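GTP pyrophosphokinase (Streptococcus pneumoniae, PDB 2BE3) probably transfers pyrophosphate from ATP to GTP or GDP to make the alarmone (p)ppGpp. Local coordinates at residues G118-H123 / R181-L186; D87-V92 / I143-L148; I24-I29 / E43-R48. All coordinates share one frame; numbering follows the deposited sequence.

Contact 1 of 3, residues G118-H123 / R181-L186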
loop_
_atom_site.group_PDB
_atom_site.type_symbol
_atom_site.label_atom_id
_atom_site.label_comp_id
_atom_site.label_asym_id
_atom_site.label_seq_id
_atom_site.Cartn_x
_atom_site.Cartn_y
_atom_site.Cartn_z
ATOM N N GLY A 118 24.614 -5.199 -24.340
ATOM C CA GLY A 118 24.146 -3.833 -24.420
ATOM C C GLY A 118 23.168 -3.484 -23.321
ATOM O O GLY A 118 22.804 -2.329 -23.179
ATOM N N TYR A 119 22.746 -4.468 -22.530
ATOM C CA TYR A 119 21.754 -4.243 -21.461
ATOM C C TYR A 119 22.228 -3.263 -20.394
ATOM O O TYR A 119 23.320 -3.421 -19.830
ATOM C CB TYR A 119 21.410 -5.583 -20.827
ATOM C CG TYR A 119 20.496 -5.562 -19.617
ATOM C CD1 TYR A 119 19.117 -5.688 -19.769
ATOM C CD2 TYR A 119 21.018 -5.447 -18.318
ATOM C CE1 TYR A 119 18.242 -5.697 -18.670
ATOM C CE2 TYR A 119 20.157 -5.460 -17.197
ATOM C CZ TYR A 119 18.759 -5.584 -17.388
ATOM O OH TYR A 119 17.891 -5.627 -16.310
ATOM N N ARG A 120 21.397 -2.260 -20.120
ATOM C CA ARG A 120 21.666 -1.283 -19.057
ATOM C C ARG A 120 20.450 -1.277 -18.148
ATOM O O ARG A 120 19.319 -1.197 -18.642
ATOM C CB ARG A 120 21.884 0.142 -19.624
ATOM C CG ARG A 120 23.217 0.397 -20.340
ATOM C CD ARG A 120 23.293 1.813 -20.869
ATOM N NE ARG A 120 22.172 2.073 -21.787
ATOM C CZ ARG A 120 21.478 3.209 -21.843
ATOM N NH1 ARG A 120 21.782 4.245 -21.065
ATOM N NH2 ARG A 120 20.478 3.306 -22.680
ATOM N N SER A 121 20.681 -1.361 -16.837
ATOM C CA SER A 121 19.621 -1.270 -15.836
ATOM C C SER A 121 20.260 -1.196 -14.459
ATOM O O SER A 121 21.463 -1.414 -14.315
ATOM C CB SER A 121 18.732 -2.506 -15.900
ATOM O OG SER A 121 17.528 -2.297 -15.197
ATOM N N TYR A 122 19.474 -0.874 -13.444
ATOM C CA TYR A 122 20.016 -0.882 -12.105
ATOM C C TYR A 122 19.022 -1.663 -11.248
ATOM O O TYR A 122 17.832 -1.378 -11.285
ATOM C CB TYR A 122 20.202 0.550 -11.585
ATOM C CG TYR A 122 21.053 0.645 -10.324
ATOM C CD1 TYR A 122 22.401 1.012 -10.403
ATOM C CD2 TYR A 122 20.507 0.382 -9.055
ATOM C CE1 TYR A 122 23.167 1.131 -9.266
ATOM C CE2 TYR A 122 21.284 0.476 -7.903
ATOM C CZ TYR A 122 22.605 0.856 -8.022
ATOM O OH TYR A 122 23.403 0.968 -6.920
ATOM N N HIS A 123 19.511 -2.671 -10.536
ATOM C CA HIS A 123 18.667 -3.598 -9.781
ATOM C C HIS A 123 18.822 -3.331 -8.302
ATOM O O HIS A 123 19.929 -3.277 -7.795
ATOM C CB HIS A 123 19.036 -5.060 -10.079
ATOM C CG HIS A 123 18.894 -5.441 -11.529
ATOM N ND1 HIS A 123 19.013 -6.740 -11.973
ATOM C CD2 HIS A 123 18.686 -4.687 -12.638
ATOM C CE1 HIS A 123 18.846 -6.776 -13.282
ATOM N NE2 HIS A 123 18.657 -5.542 -13.714
ATOM N N ARG A 181 23.670 0.734 -28.801
ATOM C CA ARG A 181 24.547 1.896 -28.973
ATOM C C ARG A 181 23.740 3.209 -29.102
ATOM O O ARG A 181 24.009 4.174 -28.376
ATOM C CB ARG A 181 25.485 1.715 -30.185
ATOM C CG ARG A 181 26.473 0.563 -30.015
ATOM C CD ARG A 181 27.660 0.558 -31.036
ATOM N NE ARG A 181 27.264 0.809 -32.437
ATOM C CZ ARG A 181 27.114 -0.120 -33.393
ATOM N NH1 ARG A 181 27.297 -1.423 -33.146
ATOM N NH2 ARG A 181 26.770 0.263 -34.616
ATOM N N ILE A 182 22.762 3.246 -30.011
ATOM C CA ILE A 182 21.915 4.431 -30.150
ATOM C C ILE A 182 21.226 4.835 -28.835
ATOM O O ILE A 182 21.199 6.019 -28.512
ATOM C CB ILE A 182 20.856 4.286 -31.263
ATOM C CG1 ILE A 182 21.504 4.184 -32.636
ATOM C CG2 ILE A 182 19.948 5.494 -31.292
ATOM C CD1 ILE A 182 20.541 3.683 -33.708
ATOM N N ALA A 183 20.694 3.863 -28.085
ATOM C CA ALA A 183 19.989 4.141 -26.833
ATOM C C ALA A 183 20.909 4.705 -25.731
ATOM O O ALA A 183 20.541 5.623 -25.001
ATOM C CB ALA A 183 19.332 2.894 -26.329
ATOM N N HIS A 184 22.085 4.122 -25.586
ATOM C CA HIS A 184 23.115 4.649 -24.702
ATOM C C HIS A 184 23.504 6.071 -25.087
ATOM O O HIS A 184 23.598 6.964 -24.232
ATOM C CB HIS A 184 24.344 3.747 -24.777
ATOM C CG HIS A 184 25.472 4.207 -23.922
ATOM N ND1 HIS A 184 26.553 4.899 -24.427
ATOM C CD2 HIS A 184 25.686 4.092 -22.594
ATOM C CE1 HIS A 184 27.399 5.165 -23.449
ATOM N NE2 HIS A 184 26.897 4.683 -22.329
ATOM N N GLN A 185 23.702 6.270 -26.392
ATOM C CA GLN A 185 24.053 7.557 -26.932
ATOM C C GLN A 185 22.960 8.597 -26.693
ATOM O O GLN A 185 23.260 9.768 -26.402
ATOM C CB GLN A 185 24.395 7.429 -28.417
ATOM C CG GLN A 185 25.351 8.512 -28.941
ATOM C CD GLN A 185 25.114 8.849 -30.422
ATOM O OE1 GLN A 185 25.682 9.818 -30.955
ATOM N NE2 GLN A 185 24.256 8.057 -31.088
ATOM N N LEU A 186 21.698 8.168 -26.774
ATOM C CA LEU A 186 20.586 9.054 -26.450
ATOM C C LEU A 186 20.697 9.552 -25.012
ATOM O O LEU A 186 20.603 10.753 -24.774
ATOM C CB LEU A 186 19.228 8.378 -26.684
ATOM C CG LEU A 186 17.990 9.246 -26.426
ATOM C CD1 LEU A 186 18.040 10.563 -27.194
ATOM C CD2 LEU A 186 16.706 8.481 -26.767
#

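Contact 2 of 3, residues D87-V92 / I143-L148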
loop_
_atom_site.group_PDB
_atom_site.type_symbol
_atom_site.label_atom_id
_atom_site.label_comp_id
_atom_site.label_asym_id
_atom_site.label_seq_id
_atom_site.Cartn_x
_atom_site.Cartn_y
_atom_site.Cartn_z
ATOM N N ASP A 87 21.605 9.758 -14.439
ATOM C CA ASP A 87 22.045 10.295 -13.163
ATOM C C ASP A 87 20.872 10.428 -12.169
ATOM O O ASP A 87 21.080 10.751 -11.021
ATOM C CB ASP A 87 22.702 11.646 -13.400
ATOM C CG ASP A 87 24.122 11.538 -13.982
ATOM O OD1 ASP A 87 24.658 10.445 -14.269
ATOM O OD2 ASP A 87 24.744 12.595 -14.151
ATOM N N ASP A 88 19.632 10.202 -12.623
ATOM C CA ASP A 88 18.501 10.146 -11.688
ATOM C C ASP A 88 18.481 8.817 -10.909
ATOM O O ASP A 88 17.902 8.720 -9.827
ATOM C CB ASP A 88 17.175 10.308 -12.410
ATOM C CG ASP A 88 16.944 11.708 -12.914
ATOM O OD1 ASP A 88 17.623 12.664 -12.443
ATOM O OD2 ASP A 88 16.066 11.853 -13.811
ATOM N N VAL A 89 19.071 7.789 -11.494
ATOM C CA VAL A 89 19.064 6.477 -10.856
ATOM C C VAL A 89 19.557 6.574 -9.411
ATOM O O VAL A 89 18.849 6.151 -8.491
ATOM C CB VAL A 89 19.840 5.417 -11.704
ATOM C CG1 VAL A 89 19.918 4.110 -10.965
ATOM C CG2 VAL A 89 19.119 5.289 -13.111
ATOM N N LYS A 90 20.727 7.166 -9.199
ATOM C CA LYS A 90 21.245 7.269 -7.840
ATOM C C LYS A 90 20.307 8.044 -6.908
ATOM O O LYS A 90 20.286 7.820 -5.706
ATOM C CB LYS A 90 22.674 7.868 -7.831
ATOM C CG LYS A 90 22.769 9.366 -8.217
ATOM C CD LYS A 90 24.211 9.761 -8.338
ATOM C CE LYS A 90 24.345 11.206 -8.687
ATOM N NZ LYS A 90 23.860 11.471 -10.091
ATOM N N GLU A 91 19.526 8.958 -7.462
ATOM C CA GLU A 91 18.646 9.814 -6.648
ATOM C C GLU A 91 17.481 8.989 -6.087
ATOM O O GLU A 91 17.111 9.137 -4.912
ATOM C CB GLU A 91 18.165 11.037 -7.465
ATOM C CG GLU A 91 19.304 12.033 -7.813
ATOM C CD GLU A 91 18.801 13.405 -8.354
ATOM O OE1 GLU A 91 17.577 13.674 -8.261
ATOM O OE2 GLU A 91 19.639 14.210 -8.831
ATOM N N VAL A 92 16.939 8.111 -6.936
ATOM C CA VAL A 92 15.925 7.119 -6.552
ATOM C C VAL A 92 16.417 6.062 -5.573
ATOM O O VAL A 92 15.722 5.710 -4.585
ATOM C CB VAL A 92 15.319 6.443 -7.803
ATOM C CG1 VAL A 92 14.447 5.226 -7.401
ATOM C CG2 VAL A 92 14.489 7.491 -8.589
ATOM N N ILE A 143 13.394 -4.255 -7.376
ATOM C CA ILE A 143 13.066 -2.987 -8.008
ATOM C C ILE A 143 14.156 -2.632 -9.020
ATOM O O ILE A 143 15.326 -2.459 -8.655
ATOM C CB ILE A 143 12.911 -1.841 -6.992
ATOM C CG1 ILE A 143 11.888 -2.218 -5.893
ATOM C CG2 ILE A 143 12.535 -0.522 -7.736
ATOM C CD1 ILE A 143 11.922 -1.310 -4.679
ATOM N N GLN A 144 13.782 -2.558 -10.295
ATOM C CA GLN A 144 14.700 -2.101 -11.325
ATOM C C GLN A 144 14.487 -0.628 -11.672
ATOM O O GLN A 144 13.350 -0.129 -11.689
ATOM C CB GLN A 144 14.538 -2.959 -12.556
ATOM C CG GLN A 144 15.203 -4.306 -12.393
ATOM C CD GLN A 144 15.359 -4.989 -13.704
ATOM O OE1 GLN A 144 15.820 -4.390 -14.664
ATOM N NE2 GLN A 144 14.949 -6.238 -13.775
ATOM N N ILE A 145 15.573 0.085 -11.924
ATOM C CA ILE A 145 15.450 1.487 -12.235
ATOM C C ILE A 145 16.048 1.705 -13.602
ATOM O O ILE A 145 17.175 1.317 -13.850
ATOM C CB ILE A 145 16.129 2.396 -11.152
ATOM C CG1 ILE A 145 15.501 2.145 -9.789
ATOM C CG2 ILE A 145 15.850 3.874 -11.451
ATOM C CD1 ILE A 145 16.451 2.209 -8.720
ATOM N N ARG A 146 15.307 2.349 -14.485
ATOM C CA ARG A 146 15.719 2.433 -15.864
ATOM C C ARG A 146 15.370 3.785 -16.454
ATOM O O ARG A 146 14.374 4.380 -16.041
ATOM C CB ARG A 146 14.917 1.397 -16.659
ATOM C CG ARG A 146 15.314 0.001 -16.394
ATOM C CD ARG A 146 14.383 -0.928 -17.097
ATOM N NE ARG A 146 14.856 -2.283 -16.844
ATOM C CZ ARG A 146 14.373 -3.371 -17.429
ATOM N NH1 ARG A 146 13.410 -3.283 -18.344
ATOM N NH2 ARG A 146 14.882 -4.545 -17.108
ATOM N N THR A 147 16.121 4.231 -17.464
ATOM C CA THR A 147 15.622 5.301 -18.291
ATOM C C THR A 147 14.630 4.713 -19.303
ATOM O O THR A 147 14.519 3.476 -19.476
ATOM C CB THR A 147 16.733 6.084 -19.025
ATOM O OG1 THR A 147 17.503 5.197 -19.852
ATOM C CG2 THR A 147 17.632 6.814 -18.029
ATOM N N LEU A 148 13.906 5.590 -19.967
ATOM C CA LEU A 148 12.957 5.134 -20.968
ATOM C C LEU A 148 13.694 4.457 -22.108
ATOM O O LEU A 148 13.227 3.459 -22.613
ATOM C CB LEU A 148 12.056 6.296 -21.433
ATOM C CG LEU A 148 10.948 6.587 -20.387
ATOM C CD1 LEU A 148 10.054 5.359 -20.201
ATOM C CD2 LEU A 148 11.493 6.969 -19.006
#

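Contact 3 of 3, residues I24-I29 / E43-R48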
loop_
_atom_site.group_PDB
_atom_site.type_symbol
_atom_site.label_atom_id
_atom_site.label_comp_id
_atom_site.label_asym_id
_atom_site.label_seq_id
_atom_site.Cartn_x
_atom_site.Cartn_y
_atom_site.Cartn_z
ATOM N N ILE A 24 1.974 1.371 -5.466
ATOM C CA ILE A 24 1.361 2.569 -4.903
ATOM C C ILE A 24 2.386 3.429 -4.138
ATOM O O ILE A 24 2.396 4.652 -4.256
ATOM C CB ILE A 24 0.135 2.204 -4.024
ATOM C CG1 ILE A 24 -1.041 1.770 -4.901
ATOM C CG2 ILE A 24 -0.288 3.359 -3.094
ATOM C CD1 ILE A 24 -2.022 0.858 -4.124
ATOM N N LYS A 25 3.254 2.787 -3.372
ATOM C CA LYS A 25 4.303 3.491 -2.636
ATOM C C LYS A 25 5.319 4.169 -3.557
ATOM O O LYS A 25 5.656 5.301 -3.346
ATOM C CB LYS A 25 4.973 2.564 -1.634
ATOM C CG LYS A 25 4.095 2.318 -0.414
ATOM C CD LYS A 25 4.559 1.065 0.303
ATOM C CE LYS A 25 4.113 1.075 1.764
ATOM N NZ LYS A 25 4.759 -0.050 2.508
ATOM N N LEU A 26 5.742 3.500 -4.618
ATOM C CA LEU A 26 6.668 4.108 -5.564
ATOM C C LEU A 26 6.074 5.304 -6.335
ATOM O O LEU A 26 6.745 6.332 -6.491
ATOM C CB LEU A 26 7.211 3.040 -6.503
ATOM C CG LEU A 26 8.096 2.053 -5.731
ATOM C CD1 LEU A 26 8.428 0.837 -6.550
ATOM C CD2 LEU A 26 9.349 2.725 -5.199
ATOM N N ARG A 27 4.815 5.171 -6.779
ATOM C CA ARG A 27 4.061 6.269 -7.342
ATOM C C ARG A 27 3.819 7.401 -6.351
ATOM O O ARG A 27 3.684 8.552 -6.753
ATOM C CB ARG A 27 2.731 5.755 -7.894
ATOM C CG ARG A 27 2.921 4.794 -9.056
ATOM C CD ARG A 27 1.635 4.141 -9.449
ATOM N NE ARG A 27 1.881 3.214 -10.532
ATOM C CZ ARG A 27 1.052 2.256 -10.919
ATOM N NH1 ARG A 27 -0.121 2.075 -10.305
ATOM N NH2 ARG A 27 1.416 1.473 -11.922
ATOM N N GLY A 28 3.762 7.108 -5.053
ATOM C CA GLY A 28 3.508 8.168 -4.087
ATOM C C GLY A 28 4.749 9.036 -3.946
ATOM O O GLY A 28 4.648 10.228 -3.678
ATOM N N ILE A 29 5.915 8.463 -4.186
ATOM C CA ILE A 29 7.134 9.268 -4.271
ATOM C C ILE A 29 7.023 10.346 -5.335
ATOM O O ILE A 29 7.195 11.517 -5.033
ATOM C CB ILE A 29 8.388 8.390 -4.545
ATOM C CG1 ILE A 29 8.671 7.463 -3.334
ATOM C CG2 ILE A 29 9.621 9.265 -4.939
ATOM C CD1 ILE A 29 9.481 6.208 -3.749
ATOM N N GLU A 43 9.153 8.896 -13.496
ATOM C CA GLU A 43 8.052 9.171 -14.391
ATOM C C GLU A 43 6.968 8.122 -14.390
ATOM O O GLU A 43 5.792 8.447 -14.455
ATOM C CB GLU A 43 8.544 9.276 -15.841
ATOM C CG GLU A 43 9.713 10.209 -16.059
ATOM C CD GLU A 43 9.806 10.684 -17.499
ATOM O OE1 GLU A 43 8.805 10.572 -18.257
ATOM O OE2 GLU A 43 10.884 11.184 -17.870
ATOM N N PHE A 44 7.384 6.864 -14.440
ATOM C CA PHE A 44 6.475 5.742 -14.599
ATOM C C PHE A 44 6.881 4.669 -13.628
ATOM O O PHE A 44 8.056 4.486 -13.352
ATOM C CB PHE A 44 6.470 5.175 -16.027
ATOM C CG PHE A 44 6.126 6.188 -17.092
ATOM C CD1 PHE A 44 4.821 6.686 -17.215
ATOM C CD2 PHE A 44 7.108 6.640 -17.977
ATOM C CE1 PHE A 44 4.511 7.658 -18.197
ATOM C CE2 PHE A 44 6.796 7.605 -18.987
ATOM C CZ PHE A 44 5.508 8.111 -19.081
ATOM N N VAL A 45 5.881 4.009 -13.065
ATOM C CA VAL A 45 6.085 2.878 -12.221
ATOM C C VAL A 45 5.212 1.740 -12.687
ATOM O O VAL A 45 4.016 1.870 -12.841
ATOM C CB VAL A 45 5.836 3.150 -10.716
ATOM C CG1 VAL A 45 6.058 1.834 -9.896
ATOM C CG2 VAL A 45 6.714 4.265 -10.214
ATOM N N THR A 46 5.837 0.579 -12.760
ATOM C CA THR A 46 5.219 -0.626 -13.268
ATOM C C THR A 46 5.582 -1.769 -12.301
ATOM O O THR A 46 6.552 -1.653 -11.566
ATOM C CB THR A 46 5.741 -0.756 -14.689
ATOM O OG1 THR A 46 4.747 -0.194 -15.575
ATOM C CG2 THR A 46 6.020 -2.090 -15.079
ATOM N N GLY A 47 4.769 -2.817 -12.249
ATOM C CA GLY A 47 5.098 -4.022 -11.533
ATOM C C GLY A 47 4.325 -5.250 -11.966
ATOM O O GLY A 47 3.261 -5.142 -12.569
ATOM N N ARG A 48 4.864 -6.417 -11.638
ATOM C CA ARG A 48 4.259 -7.698 -11.988
ATOM C C ARG A 48 4.713 -8.791 -11.005
ATOM O O ARG A 48 5.808 -8.763 -10.542
ATOM C CB ARG A 48 4.671 -8.095 -13.414
ATOM C CG ARG A 48 6.200 -8.128 -13.621
ATOM C CD ARG A 48 6.594 -9.519 -13.868
ATOM N NE ARG A 48 8.028 -9.844 -13.767
ATOM C CZ ARG A 48 8.713 -10.148 -12.651
ATOM N NH1 ARG A 48 8.156 -10.084 -11.430
ATOM N NH2 ARG A 48 9.987 -10.495 -12.778
#

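Contact 1 of 3, residues G118-H123 / R181-L186
Arg-120 lays its guanidinium against the backbone of helix 170-191 at His-184 and sends NH1 into a salt bridge with Asp-187 OD2, an oxygen that Thr-147 OG1 also grips through a hydrogen bond. His-184 CA sits over the centre of that flat group, 3.5 Å above its plane, with Arg-120 CZ 3.6 Å from His-184 CA. Arg-120 NH2 is 3.8 Å from the methyl CB of Ala-183. The bend of the arginine chain at chi3 (-58°) lets the guanidinium turn a face to the helix backbone. At the bend, Arg-120 CD meets the edge of the imidazole, 3.7 Å from His-184 CD2 and close to the ring plane. The guanidinium and the ring stand nearly perpendicular, 84° apart, so they do not stack. Within segment 118-123, Tyr-119 OH and His-123 NE2 share a 2.7 Å hydrogen bond. Arg-120 also rests on Met-150 of helix 148-164, and Arg-114 of the preceding loop touches both Arg-120 and His-184. The contact thus ties the loop leading into strand 122-130 to helix 170-191, beside helix 148-164.

Contact 2 of 3, residues D87-V92 / I143-L148
Ile-145 packs with both of its branches against Val-89 and Val-92, and this apolar packing makes the contact. Its CG2 methyl meets the fork of Val-89: Ile-145 CG2 is 3.9 Å from Val-89 CG2 and 4.1 Å from Val-89 CG1. The longer branch runs the other way, carrying Ile-145 CD1 to 3.9 Å from Val-92 CG1, and the isoleucine and Val-92 run antiparallel alongside one another. The first torsion of Ile-145 (chi1 -59°) sets CG1 beside the backbone N, pointing its chain to Val-92, and CG2 beside the carbonyl carbon, toward Val-89. Val-83, Val-93 and Val-124 also touch Ile-145, closing an aliphatic core between helix 89-97 and the sheet. This is helix-on-sheet packing in the mixed sheet of the RelA/SpoT synthetase fold, a member of the nucleotidyltransferase clan; strand 137-147 lies between strands 77-83 and 122-130. The polar bonds lie to either side of this core. On the other face of the sheet, Gln-144 OE1 accepts Arg-146 NH2 at 2.6 Å, with an N-H...O angle of 138° and the donor tilted 34° from the carbonyl plane. Arg-146 NE adds a weak bond to that oxygen. Ser-121 OG also binds Gln-144 OE1 and Tyr-119 OH is hydrogen-bonded to Arg-146 NH2, so the amide and the guanidinium are held in one network. On the helix side, Lys-90 NZ curls back to Asp-87 O at 3.0 Å, in the carbonyl plane and on a lone pair. Asp-88 and Glu-91 both form salt bridges with Arg-194 NH2 of helix 194-203, while at the far end of the strand Thr-147 takes the N-cap position of helix 148-164, its OG1 bonding to Met-150 N.

Contact 3 of 3, residues I24-I29 / E43-R48
Arg-27 reaches from helix 6-35 to the backbone of strand 42-49 and donates NH2 to Val-45 O at 2.8 Å, nearly straight at 169°. The oxygen lies in the guanidinium plane, at its edge, while the donor approaches about 30° out of the carbonyl plane. Arg-27 NE adds a weak bond to the same atom, 3.4 Å from Val-45 O, so one carbonyl is held by two N-H groups on one edge of the guanidinium. Within this chain, strand 42-49 is an edge strand of the mixed sheet of the RelA/SpoT synthetase fold, with helix 6-35 packed on its face. Its backbone pairs with strand 77-83 through Phe-44, Thr-46 and Arg-48, Glu-43 and Phe-44 both face Met-82 in a classic beta bulge, and Arg-30 NH1, from the next turn of the helix, takes Glu-43 O, so two arginines of the helix tie down carbonyls of the strand. The Arg-27 chain is extended from CG to NE and crosses Val-45 at a slant, which sets its aliphatic part on the valine before the polar end reaches the oxygen. Arg-27 CG is 3.7 Å from Val-45 CB. Beside it, Leu-26 points into the interface and also packs on Leu-79 and Val-81 of the next strand and on Leu-96 of helix 89-97. Ile-29 packs on Ile-133 of the second subunit, so the same helix also contributes to the dimer. The valine fork straddles the start of the leucine side chain: Leu-26 CB is 3.8 Å from Val-45 CG1 and 3.9 Å from Val-45 CG2.

In the fold
All three contacts reach the same mixed sheet. Contacts 2 and 3 are buried: they set helix 89-97 and helix 6-35 against it, and touch each other where Leu-148 meets Phe-44. Contact 1 is only partly buried, about 21 Å centre to centre from contact 3, and joins the sheet's approach loop to helix 170-191. Contacts 1 and 2 share neighbouring strands 122-130 and 137-147, and the Tyr-122 carbonyl bonds to Ile-145 N between them. Chemistry follows place: contact 2 is wholly aliphatic across its segments, contact 3 adds an arginine-to-carbonyl bond at the sheet's edge, and contact 1 rests on one arginine lying against a helix.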